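Local coordinates for mandelate racemase/muconate lactonizing enzyme family protein (Sulfitobacter sp. NAS-14.1, PDB 3T4W) that probably catalyses a lyase or racemase type reaction as a mandelate racemase/muconate lactonizing enzyme member of the enolase superfamily, at residues L94-R97 with R98-S102; C123-I126 with L127-R131. All coordinates share one frame; numbering follows the deposited sequence.

Contact 1 (L94-R97 with R98-S102); sequences LMYR and RAYSS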
# COMPACT_ATOMS: atom_id res chain seq x y z
N LEU A 94 37.07 -3.76 -1.53
CA LEU A 94 37.69 -2.44 -1.59
C LEU A 94 37.73 -1.90 -3.02
O LEU A 94 37.44 -0.72 -3.26
CB LEU A 94 39.10 -2.49 -0.99
CG LEU A 94 39.94 -1.21 -1.02
CD1 LEU A 94 39.28 -0.11 -0.20
CD2 LEU A 94 41.36 -1.47 -0.52
N MET A 95 38.10 -2.75 -3.96
CA MET A 95 38.29 -2.30 -5.33
C MET A 95 36.95 -1.99 -5.96
O MET A 95 36.80 -1.05 -6.74
CB MET A 95 39.08 -3.34 -6.14
CG MET A 95 40.57 -3.34 -5.83
SD MET A 95 41.53 -4.47 -6.85
CE MET A 95 41.14 -6.04 -6.08
N TYR A 96 35.95 -2.77 -5.58
CA TYR A 96 34.60 -2.54 -6.06
C TYR A 96 34.09 -1.19 -5.55
O TYR A 96 33.56 -0.39 -6.32
CB TYR A 96 33.67 -3.67 -5.64
CG TYR A 96 32.21 -3.36 -5.86
CD1 TYR A 96 31.55 -3.81 -7.00
CD2 TYR A 96 31.49 -2.62 -4.92
CE1 TYR A 96 30.22 -3.53 -7.20
CE2 TYR A 96 30.15 -2.34 -5.11
CZ TYR A 96 29.52 -2.79 -6.26
OH TYR A 96 28.19 -2.53 -6.46
N ARG A 97 34.27 -0.94 -4.26
CA ARG A 97 33.86 0.34 -3.70
C ARG A 97 34.52 1.53 -4.39
O ARG A 97 33.88 2.55 -4.63
CB ARG A 97 34.11 0.39 -2.19
CG ARG A 97 33.10 -0.39 -1.35
CD ARG A 97 31.67 -0.24 -1.86
NE ARG A 97 31.09 1.07 -1.59
CZ ARG A 97 29.82 1.39 -1.81
NH1 ARG A 97 28.98 0.49 -2.30
NH2 ARG A 97 29.37 2.61 -1.53
N ARG A 98 35.81 1.41 -4.70
CA ARG A 98 36.56 2.47 -5.40
C ARG A 98 35.99 2.74 -6.79
O ARG A 98 35.77 3.90 -7.16
CB ARG A 98 38.03 2.09 -5.56
CG ARG A 98 38.86 2.14 -4.30
CD ARG A 98 40.24 1.56 -4.59
NE ARG A 98 41.14 1.60 -3.44
CZ ARG A 98 42.26 0.90 -3.34
NH1 ARG A 98 42.63 0.09 -4.33
NH2 ARG A 98 43.02 1.00 -2.26
N ALA A 99 35.77 1.68 -7.56
CA ALA A 99 35.26 1.81 -8.92
C ALA A 99 33.82 2.32 -8.94
O ALA A 99 33.50 3.25 -9.67
CB ALA A 99 35.37 0.47 -9.65
N TYR A 100 32.97 1.70 -8.12
CA TYR A 100 31.57 2.09 -7.96
C TYR A 100 31.43 3.56 -7.61
O TYR A 100 30.48 4.23 -8.03
CB TYR A 100 30.93 1.25 -6.85
CG TYR A 100 29.43 1.39 -6.72
CD1 TYR A 100 28.58 0.89 -7.70
CD2 TYR A 100 28.87 2.00 -5.60
CE1 TYR A 100 27.21 1.01 -7.58
CE2 TYR A 100 27.49 2.12 -5.47
CZ TYR A 100 26.67 1.62 -6.47
OH TYR A 100 25.30 1.74 -6.35
N SER A 101 32.40 4.07 -6.85
CA SER A 101 32.33 5.44 -6.35
C SER A 101 33.08 6.44 -7.22
O SER A 101 32.99 7.64 -6.99
CB SER A 101 32.86 5.52 -4.93
OG SER A 101 32.12 4.68 -4.07
N SER A 102 33.82 5.93 -8.20
CA SER A 102 34.75 6.73 -8.99
C SER A 102 34.20 8.09 -9.44
O SER A 102 33.16 8.17 -10.10
CB SER A 102 35.24 5.94 -10.20
OG SER A 102 36.36 6.57 -10.80

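Contact 2 (C123-I126 with L127-R131); sequences CWDI and LGKDR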
# COMPACT_ATOMS: atom_id res chain seq x y z
N CYS A 123 40.75 -11.17 -11.49
CA CYS A 123 41.24 -11.24 -10.11
C CYS A 123 40.97 -12.61 -9.48
O CYS A 123 41.85 -13.17 -8.82
CB CYS A 123 40.63 -10.13 -9.26
SG CYS A 123 41.33 -8.48 -9.56
N TRP A 124 39.77 -13.13 -9.68
CA TRP A 124 39.40 -14.43 -9.13
C TRP A 124 40.17 -15.59 -9.77
O TRP A 124 40.48 -16.58 -9.09
CB TRP A 124 37.89 -14.66 -9.24
CG TRP A 124 37.12 -13.84 -8.26
CD1 TRP A 124 36.48 -12.66 -8.50
CD2 TRP A 124 36.93 -14.12 -6.87
NE1 TRP A 124 35.90 -12.19 -7.34
CE2 TRP A 124 36.16 -13.07 -6.33
CE3 TRP A 124 37.33 -15.17 -6.03
CZ2 TRP A 124 35.79 -13.03 -4.99
CZ3 TRP A 124 36.96 -15.13 -4.69
CH2 TRP A 124 36.19 -14.07 -4.19
N ASP A 125 40.46 -15.47 -11.06
CA ASP A 125 41.28 -16.46 -11.74
C ASP A 125 42.63 -16.48 -11.05
O ASP A 125 43.14 -17.54 -10.68
CB ASP A 125 41.43 -16.11 -13.23
CG ASP A 125 41.87 -17.30 -14.07
OD1 ASP A 125 41.64 -18.45 -13.64
OD2 ASP A 125 42.45 -17.08 -15.17
N ILE A 126 43.20 -15.30 -10.85
CA ILE A 126 44.47 -15.18 -10.14
C ILE A 126 44.42 -15.76 -8.72
O ILE A 126 45.29 -16.55 -8.33
CB ILE A 126 44.97 -13.71 -10.13
CG1 ILE A 126 45.59 -13.36 -11.49
CG2 ILE A 126 45.97 -13.48 -9.01
CD1 ILE A 126 45.81 -11.87 -11.71
N LEU A 127 43.40 -15.39 -7.96
CA LEU A 127 43.26 -15.90 -6.60
C LEU A 127 43.12 -17.42 -6.58
O LEU A 127 43.64 -18.10 -5.70
CB LEU A 127 42.07 -15.25 -5.89
CG LEU A 127 42.21 -13.75 -5.59
CD1 LEU A 127 40.86 -13.08 -5.34
CD2 LEU A 127 43.16 -13.55 -4.41
N GLY A 128 42.41 -17.96 -7.57
CA GLY A 128 42.24 -19.40 -7.68
C GLY A 128 43.57 -20.10 -7.89
O GLY A 128 43.83 -21.15 -7.32
N LYS A 129 44.43 -19.51 -8.71
CA LYS A 129 45.73 -20.11 -8.98
C LYS A 129 46.65 -20.00 -7.77
O LYS A 129 47.39 -20.92 -7.45
CB LYS A 129 46.36 -19.49 -10.23
CG LYS A 129 45.69 -19.98 -11.51
CD LYS A 129 45.95 -19.06 -12.68
CE LYS A 129 45.06 -19.47 -13.85
NZ LYS A 129 45.38 -18.74 -15.11
N ASP A 130 46.57 -18.87 -7.08
CA ASP A 130 47.38 -18.63 -5.90
C ASP A 130 47.02 -19.58 -4.76
O ASP A 130 47.88 -19.97 -3.97
CB ASP A 130 47.23 -17.18 -5.45
CG ASP A 130 48.04 -16.86 -4.22
OD1 ASP A 130 49.25 -17.16 -4.21
OD2 ASP A 130 47.46 -16.32 -3.26
N ARG A 131 45.74 -19.93 -4.67
CA ARG A 131 45.27 -20.84 -3.63
C ARG A 131 45.34 -22.29 -4.11
O ARG A 131 45.06 -23.22 -3.36
CB ARG A 131 43.82 -20.50 -3.26
CG ARG A 131 43.53 -19.02 -3.03
CD ARG A 131 43.72 -18.64 -1.58
NE ARG A 131 42.97 -17.45 -1.20
CZ ARG A 131 43.53 -16.28 -0.88
NH1 ARG A 131 44.85 -16.15 -0.89
NH2 ARG A 131 42.78 -15.26 -0.53

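Contact 1 (L94-R97 with R98-S102)
Tyr96 and Tyr100 both place CG opposite the backbone N (chi1 168° and -171°), and this shared torsion sends their rings the same way, side by side, from one flank of the C-terminal part of helix 92-101 in the N-terminal capping domain. The spacing is i to i+4, and the planes lie 13° apart, but with centroids separated by 5.4 Å the rings barely overlap. What meets instead is Tyr96 OH over one face of the Tyr100 ring, 3.7 Å from CD1, while Tyr100 CB sits above the rim of the Tyr96 ring. Arg97, its chain bent at chi2 and chi3, runs beside Tyr100 with NH1 3.6 Å from CD2; its NE is bonded to Met196 O of the second subunit, and Tyr100 OH is bonded to Asp262 OD2 of that same subunit. Arg98 stretches the other way, and Leu94 CD2 lies over one face of its guanidinium, 3.4 Å from NH2. That group also pairs with Glu87 and with Glu412 of the second subunit, so an alanine here would probably leave both carboxylates without their mate and Leu94 without its flat cover. Backbone bonds link Arg98, Ala99 and Tyr100 to the residues four earlier. Farther along, Ser101 OG donates to Arg97 O at 2.8 Å, alongside a weak bond from Ser101 N to that oxygen.

Contact 2 (C123-I126 with L127-R131)
Leu127 N reaches Cys123 O at 2.8 Å with an N-H...O angle of 162°, and Gly128 N reaches Trp124 O at the same length. Asp130 N to Ile126 O, at 2.9 Å, and Lys129 N to Asp125 O, at 3.1 Å, complete four successive i to i+4 bonds, which attest regular alpha helix in this part of helix 110-130. The same spacing brings Asp125 and Lys129 into a salt bridge, with NZ of Lys129 3.4 Å from OD2 of Asp125; as a hydrogen bond it is weak. The lysine chain, extended beyond CG, crosses the carboxylate and brings CE to 3.6 Å from Asp125 OD1, so methylene as well as ammonium lies against the acid. Stronger partners sit outside the pair: Asp125 takes the backbone N-H of Leu387 on OD1 and that of Trp59 on OD2, and Lys129 NZ gives a bond to the carbonyl of Val57. Farther out the contact is apolar. Leu127, with CG turned opposite its own carbonyl carbon (chi1 -67°), sets CD1 over one face of the Trp124 ring near its rim, 4.2 Å from CE3. The indole NE1 is bonded to Glu120, and its ring also meets Trp313. Ile126 and Cys123 turn to Leu25, with Ile126 also on Leu50 and Thr52, joining the helix to the three-stranded sheet. The chemistry implies that the buried carboxylate of Asp125, given two backbone N-H groups and a nearby ammonium, is probably stabilised as the anion.

In the fold
Contact 1 closes before contact 2 opens: residues 94-102 lie in and just beyond the C-terminal part of helix 92-101, and residues 123-131 in the C-terminal part of helix 110-130, the next helix in the chain. Their centres are about 20 Å apart, yet the two touch where Met95 CE lies 4.3 Å from Cys123 SG. Packing of Met95, Tyr96 and Ala99 on Phe116, and of Cys123 and Trp124 on Ile92, extends this interface between the helices. Both belong to the N-terminal domain, which also holds the three-stranded antiparallel sheet. Contact 1 also meets a second subunit, and Arg97 a third, whereas contact 2 packs against that sheet through Ile126 and Cys123.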